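Free methionine-R-sulfoxide reductase (Saccharomyces cerevisiae, PDB 1F5M) catalyses the thioredoxin-dependent reduction of the R-enantiomer of free methionine sulfoxide to methionine, helping to protect yeast against oxidative stress. Local coordinates at residues B[12-25]-B[50-62]. Residues are numbered along the deposited sequence; the frame is centred on the assembly and turned at random.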
loop_
_atom_site.group_PDB
_atom_site.type_symbol
_atom_site.label_atom_id
_atom_site.label_comp_id
_atom_site.label_asym_id
_atom_site.label_seq_id
_atom_site.Cartn_x
_atom_site.Cartn_y
_atom_site.Cartn_z
ATOM N N HIS B 12 -5.913 8.889 11.869
ATOM C CA HIS B 12 -4.607 9.504 11.782
ATOM C C HIS B 12 -4.493 10.304 10.507
ATOM O O HIS B 12 -3.597 11.145 10.337
ATOM C CB HIS B 12 -3.536 8.427 11.766
ATOM C CG HIS B 12 -3.304 7.818 13.102
ATOM N ND1 HIS B 12 -2.564 8.441 14.086
ATOM C CD2 HIS B 12 -3.746 6.656 13.635
ATOM C CE1 HIS B 12 -2.552 7.683 15.162
ATOM N NE2 HIS B 12 -3.262 6.595 14.914
ATOM N N VAL B 13 -5.412 10.041 9.594
ATOM C CA VAL B 13 -5.384 10.679 8.298
ATOM C C VAL B 13 -6.611 11.586 8.125
ATOM O O VAL B 13 -6.886 12.102 7.040
ATOM C CB VAL B 13 -5.268 9.516 7.243
ATOM C CG1 VAL B 13 -6.149 9.734 6.086
ATOM C CG2 VAL B 13 -3.803 9.310 6.868
ATOM N N ASN B 14 -7.345 11.793 9.221
ATOM C CA ASN B 14 -8.529 12.643 9.185
ATOM C C ASN B 14 -8.241 13.894 9.993
ATOM O O ASN B 14 -8.304 13.872 11.227
ATOM C CB ASN B 14 -9.756 11.930 9.792
ATOM C CG ASN B 14 -10.231 10.751 8.951
ATOM O OD1 ASN B 14 -10.181 10.787 7.715
ATOM N ND2 ASN B 14 -10.740 9.726 9.609
ATOM N N TYR B 15 -7.880 14.967 9.310
ATOM C CA TYR B 15 -7.624 16.239 9.972
ATOM C C TYR B 15 -7.882 17.338 8.965
ATOM O O TYR B 15 -7.934 17.083 7.764
ATOM C CB TYR B 15 -6.201 16.304 10.487
ATOM C CG TYR B 15 -5.192 15.846 9.481
ATOM C CD1 TYR B 15 -4.663 16.726 8.533
ATOM C CD2 TYR B 15 -4.742 14.523 9.487
ATOM C CE1 TYR B 15 -3.708 16.292 7.618
ATOM C CE2 TYR B 15 -3.795 14.083 8.577
ATOM C CZ TYR B 15 -3.289 14.966 7.651
ATOM O OH TYR B 15 -2.414 14.486 6.737
ATOM N N SER B 16 -8.044 18.558 9.452
ATOM C CA SER B 16 -8.358 19.662 8.566
ATOM C C SER B 16 -7.184 20.053 7.712
ATOM O O SER B 16 -6.035 19.921 8.121
ATOM C CB SER B 16 -8.828 20.889 9.354
ATOM O OG SER B 16 -7.850 21.911 9.268
ATOM N N SER B 17 -7.495 20.525 6.513
ATOM C CA SER B 17 -6.475 20.981 5.575
ATOM C C SER B 17 -6.094 22.416 5.914
ATOM O O SER B 17 -5.280 23.023 5.203
ATOM C CB SER B 17 -7.005 20.900 4.142
ATOM O OG SER B 17 -8.218 21.651 4.006
ATOM N N ASN B 18 -6.672 22.958 6.999
ATOM C CA ASN B 18 -6.371 24.329 7.440
ATOM C C ASN B 18 -5.205 24.348 8.395
ATOM O O ASN B 18 -4.818 25.402 8.875
ATOM C CB ASN B 18 -7.554 25.015 8.140
ATOM C CG ASN B 18 -8.668 25.395 7.186
ATOM O OD1 ASN B 18 -8.418 25.776 6.037
ATOM N ND2 ASN B 18 -9.913 25.315 7.666
ATOM N N LEU B 19 -4.668 23.178 8.711
ATOM C CA LEU B 19 -3.481 23.123 9.565
ATOM C C LEU B 19 -2.360 23.544 8.619
ATOM O O LEU B 19 -2.458 23.298 7.407
ATOM C CB LEU B 19 -3.199 21.702 10.026
ATOM C CG LEU B 19 -4.275 20.960 10.822
ATOM C CD1 LEU B 19 -3.799 19.527 11.057
ATOM C CD2 LEU B 19 -4.537 21.699 12.144
ATOM N N ASN B 20 -1.316 24.187 9.146
ATOM C CA ASN B 20 -0.192 24.595 8.304
ATOM C C ASN B 20 0.763 23.413 8.139
ATOM O O ASN B 20 0.759 22.491 8.948
ATOM C CB ASN B 20 0.538 25.770 8.938
ATOM C CG ASN B 20 1.021 25.475 10.357
ATOM O OD1 ASN B 20 0.749 26.250 11.277
ATOM N ND2 ASN B 20 1.743 24.373 10.538
ATOM N N LYS B 21 1.594 23.452 7.104
ATOM C CA LYS B 21 2.509 22.365 6.815
ATOM C C LYS B 21 3.355 21.827 7.995
ATOM O O LYS B 21 3.488 20.609 8.156
ATOM C CB LYS B 21 3.408 22.762 5.630
ATOM C CG LYS B 21 4.283 21.622 5.095
ATOM C CD LYS B 21 4.927 22.021 3.796
ATOM C CE LYS B 21 5.667 20.857 3.161
ATOM N NZ LYS B 21 6.187 21.240 1.804
ATOM N N GLU B 22 3.921 22.704 8.827
ATOM C CA GLU B 22 4.709 22.201 9.949
ATOM C C GLU B 22 3.852 21.348 10.875
ATOM O O GLU B 22 4.300 20.308 11.347
ATOM C CB GLU B 22 5.358 23.354 10.734
ATOM C CG GLU B 22 6.161 24.345 9.834
ATOM C CD GLU B 22 7.081 23.658 8.787
ATOM O OE1 GLU B 22 8.065 22.995 9.211
ATOM O OE2 GLU B 22 6.826 23.794 7.548
ATOM N N GLU B 23 2.624 21.782 11.136
ATOM C CA GLU B 23 1.717 21.022 12.021
ATOM C C GLU B 23 1.410 19.640 11.448
ATOM O O GLU B 23 1.435 18.631 12.161
ATOM C CB GLU B 23 0.364 21.728 12.188
ATOM C CG GLU B 23 0.369 23.027 12.951
ATOM C CD GLU B 23 -1.051 23.527 13.220
ATOM O OE1 GLU B 23 -1.804 23.766 12.240
ATOM O OE2 GLU B 23 -1.419 23.678 14.418
ATOM N N ILE B 24 1.068 19.620 10.158
ATOM C CA ILE B 24 0.724 18.393 9.464
ATOM C C ILE B 24 1.876 17.383 9.475
ATOM O O ILE B 24 1.690 16.204 9.745
ATOM C CB ILE B 24 0.303 18.718 8.009
ATOM C CG1 ILE B 24 -0.994 19.529 8.033
ATOM C CG2 ILE B 24 0.148 17.442 7.197
ATOM C CD1 ILE B 24 -1.506 19.879 6.659
ATOM N N LEU B 25 3.078 17.840 9.208
ATOM C CA LEU B 25 4.199 16.920 9.172
ATOM C C LEU B 25 4.613 16.486 10.566
ATOM O O LEU B 25 5.085 15.342 10.780
ATOM C CB LEU B 25 5.378 17.577 8.432
ATOM C CG LEU B 25 5.041 18.023 6.996
ATOM C CD1 LEU B 25 6.283 18.560 6.295
ATOM C CD2 LEU B 25 4.475 16.849 6.236
ATOM N N SER B 50 2.902 4.675 4.260
ATOM C CA SER B 50 2.564 5.163 2.928
ATOM C C SER B 50 1.224 5.909 2.972
ATOM O O SER B 50 1.049 6.922 2.313
ATOM C CB SER B 50 2.533 4.002 1.904
ATOM O OG SER B 50 1.404 3.166 2.092
ATOM N N SER B 51 0.270 5.436 3.774
ATOM C CA SER B 51 -1.011 6.124 3.860
ATOM C C SER B 51 -0.893 7.521 4.549
ATOM O O SER B 51 -1.570 8.483 4.177
ATOM C CB SER B 51 -1.973 5.235 4.634
ATOM O OG SER B 51 -3.210 5.848 4.728
ATOM N N LEU B 52 -0.031 7.622 5.552
ATOM C CA LEU B 52 0.202 8.861 6.302
ATOM C C LEU B 52 0.768 9.903 5.313
ATOM O O LEU B 52 0.220 11.019 5.170
ATOM C CB LEU B 52 1.231 8.616 7.447
ATOM C CG LEU B 52 0.682 7.912 8.703
ATOM C CD1 LEU B 52 1.780 7.691 9.783
ATOM C CD2 LEU B 52 -0.462 8.796 9.272
ATOM N N ILE B 53 1.780 9.492 4.561
ATOM C CA ILE B 53 2.451 10.397 3.608
ATOM C C ILE B 53 1.487 10.868 2.522
ATOM O O ILE B 53 1.389 12.055 2.244
ATOM C CB ILE B 53 3.647 9.695 2.964
ATOM C CG1 ILE B 53 4.683 9.380 4.054
ATOM C CG2 ILE B 53 4.256 10.563 1.840
ATOM C CD1 ILE B 53 5.732 8.412 3.608
ATOM N N TRP B 54 0.713 9.927 1.984
ATOM C CA TRP B 54 -0.216 10.208 0.909
ATOM C C TRP B 54 -1.215 11.292 1.342
ATOM O O TRP B 54 -1.388 12.301 0.661
ATOM C CB TRP B 54 -1.011 8.912 0.523
ATOM C CG TRP B 54 -2.119 9.230 -0.490
ATOM C CD1 TRP B 54 -3.342 9.774 -0.226
ATOM C CD2 TRP B 54 -2.019 9.132 -1.899
ATOM N NE1 TRP B 54 -4.012 10.025 -1.390
ATOM C CE2 TRP B 54 -3.225 9.636 -2.442
ATOM C CE3 TRP B 54 -1.013 8.677 -2.776
ATOM C CZ2 TRP B 54 -3.470 9.692 -3.829
ATOM C CZ3 TRP B 54 -1.252 8.734 -4.160
ATOM C CH2 TRP B 54 -2.481 9.240 -4.671
ATOM N N HIS B 55 -1.901 11.054 2.465
ATOM C CA HIS B 55 -2.892 11.986 2.953
ATOM C C HIS B 55 -2.325 13.324 3.390
ATOM O O HIS B 55 -2.988 14.350 3.217
ATOM C CB HIS B 55 -3.694 11.335 4.069
ATOM C CG HIS B 55 -4.571 10.222 3.578
ATOM N ND1 HIS B 55 -5.795 10.448 2.967
ATOM C CD2 HIS B 55 -4.341 8.894 3.479
ATOM C CE1 HIS B 55 -6.271 9.306 2.507
ATOM N NE2 HIS B 55 -5.401 8.346 2.800
ATOM N N ALA B 56 -1.146 13.322 3.981
ATOM C CA ALA B 56 -0.518 14.596 4.369
ATOM C C ALA B 56 -0.324 15.475 3.128
ATOM O O ALA B 56 -0.700 16.671 3.113
ATOM C CB ALA B 56 0.836 14.365 5.023
ATOM N N TYR B 57 0.276 14.913 2.091
ATOM C CA TYR B 57 0.498 15.728 0.902
ATOM C C TYR B 57 -0.776 16.132 0.195
ATOM O O TYR B 57 -0.824 17.209 -0.407
ATOM C CB TYR B 57 1.470 15.042 -0.065
ATOM C CG TYR B 57 2.876 15.293 0.396
ATOM C CD1 TYR B 57 3.483 14.438 1.311
ATOM C CD2 TYR B 57 3.533 16.488 0.059
ATOM C CE1 TYR B 57 4.699 14.767 1.906
ATOM C CE2 TYR B 57 4.749 16.827 0.648
ATOM C CZ TYR B 57 5.322 15.967 1.576
ATOM O OH TYR B 57 6.463 16.308 2.258
ATOM N N LYS B 58 -1.819 15.300 0.280
ATOM C CA LYS B 58 -3.080 15.641 -0.364
ATOM C C LYS B 58 -3.642 16.859 0.344
ATOM O O LYS B 58 -4.173 17.757 -0.305
ATOM C CB LYS B 58 -4.113 14.475 -0.269
ATOM C CG LYS B 58 -4.030 13.451 -1.426
ATOM C CD LYS B 58 -4.028 14.191 -2.768
ATOM C CE LYS B 58 -4.055 13.301 -4.017
ATOM N NZ LYS B 58 -3.532 14.056 -5.270
ATOM N N SER B 59 -3.534 16.900 1.674
ATOM C CA SER B 59 -4.093 18.031 2.402
ATOM C C SER B 59 -3.235 19.282 2.239
ATOM O O SER B 59 -3.769 20.384 2.316
ATOM C CB SER B 59 -4.313 17.692 3.880
ATOM O OG SER B 59 -3.113 17.726 4.589
ATOM N N LEU B 60 -1.933 19.120 1.991
ATOM C CA LEU B 60 -1.038 20.279 1.752
ATOM C C LEU B 60 -1.276 20.794 0.335
ATOM O O LEU B 60 -0.597 21.722 -0.144
ATOM C CB LEU B 60 0.432 19.877 1.858
ATOM C CG LEU B 60 1.211 19.996 3.171
ATOM C CD1 LEU B 60 0.398 20.654 4.250
ATOM C CD2 LEU B 60 1.672 18.639 3.583
ATOM N N ALA B 61 -2.205 20.145 -0.354
ATOM C CA ALA B 61 -2.580 20.526 -1.700
ATOM C C ALA B 61 -1.459 20.394 -2.743
ATOM O O ALA B 61 -1.332 21.223 -3.648
ATOM C CB ALA B 61 -3.168 21.976 -1.693
ATOM N N VAL B 62 -0.627 19.371 -2.574
ATOM C CA VAL B 62 0.413 19.038 -3.510
ATOM C C VAL B 62 -0.304 17.922 -4.295
ATOM O O VAL B 62 -0.846 16.962 -3.691
ATOM C CB VAL B 62 1.661 18.483 -2.779
ATOM C CG1 VAL B 62 2.678 17.993 -3.798
ATOM C CG2 VAL B 62 2.323 19.611 -1.937
HETATM O O HOH W 1 -1.292 12.291 7.276
#
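With its CG set between the backbone N and the carbonyl carbon (chi1 46°), Tyr15 brings the end of its ring up to helix 50-59, where Ser59 and Ala56 meet its edge; His55, its CG anti to the carbonyl carbon (chi1 -69°), turns one imidazole face to Val13. The phenol oxygen of Tyr15 makes no direct hydrogen bond to the helix. It is linked instead through a water, which lies in the plane of the ring 2.5 Å from Tyr15 OH and donates to Leu52 O at 2.9 Å. On the other flank of the ring, Tyr15 CE1 comes within 3.4 Å of Ser59 OG, whose bond to Ala56 O turns the hydroxyl back onto its own helix; Leu60 N shares that carbonyl. Val13 lays CG1 over the His55 face in a CH-pi contact modelled too tightly to trust in detail, and its other methyl, CG2, lies 4.1 Å from Leu52 CD2. Because Trp54 covers the opposite face, the imidazole is sandwiched, and an alanine at His55 would probably leave Val13 without its ring partner and open a gap between Val13 and Trp54. Farther along, Ile24 sets CG2 against Ala56 CB at 3.8 Å, while Leu60 CD1 reaches Lys21 CB at 3.9 Å. Lys21 then runs on, fully extended, to a salt bridge with Asp162, which also accepts from Tyr57 OH and so ties in helix 160-176. At the other end, Ser51 OG bonds to Gly87 O of the second subunit, placing this end at the dimer interface. The short segments 21-25 and 50-59 run antiparallel at 166°, their axes 10.3 Å apart, and a Schellman motif at Ala61 closes the second: a worked example of antiparallel helix packing, here in the helical layer beside the antiparallel sheet of a GAF domain.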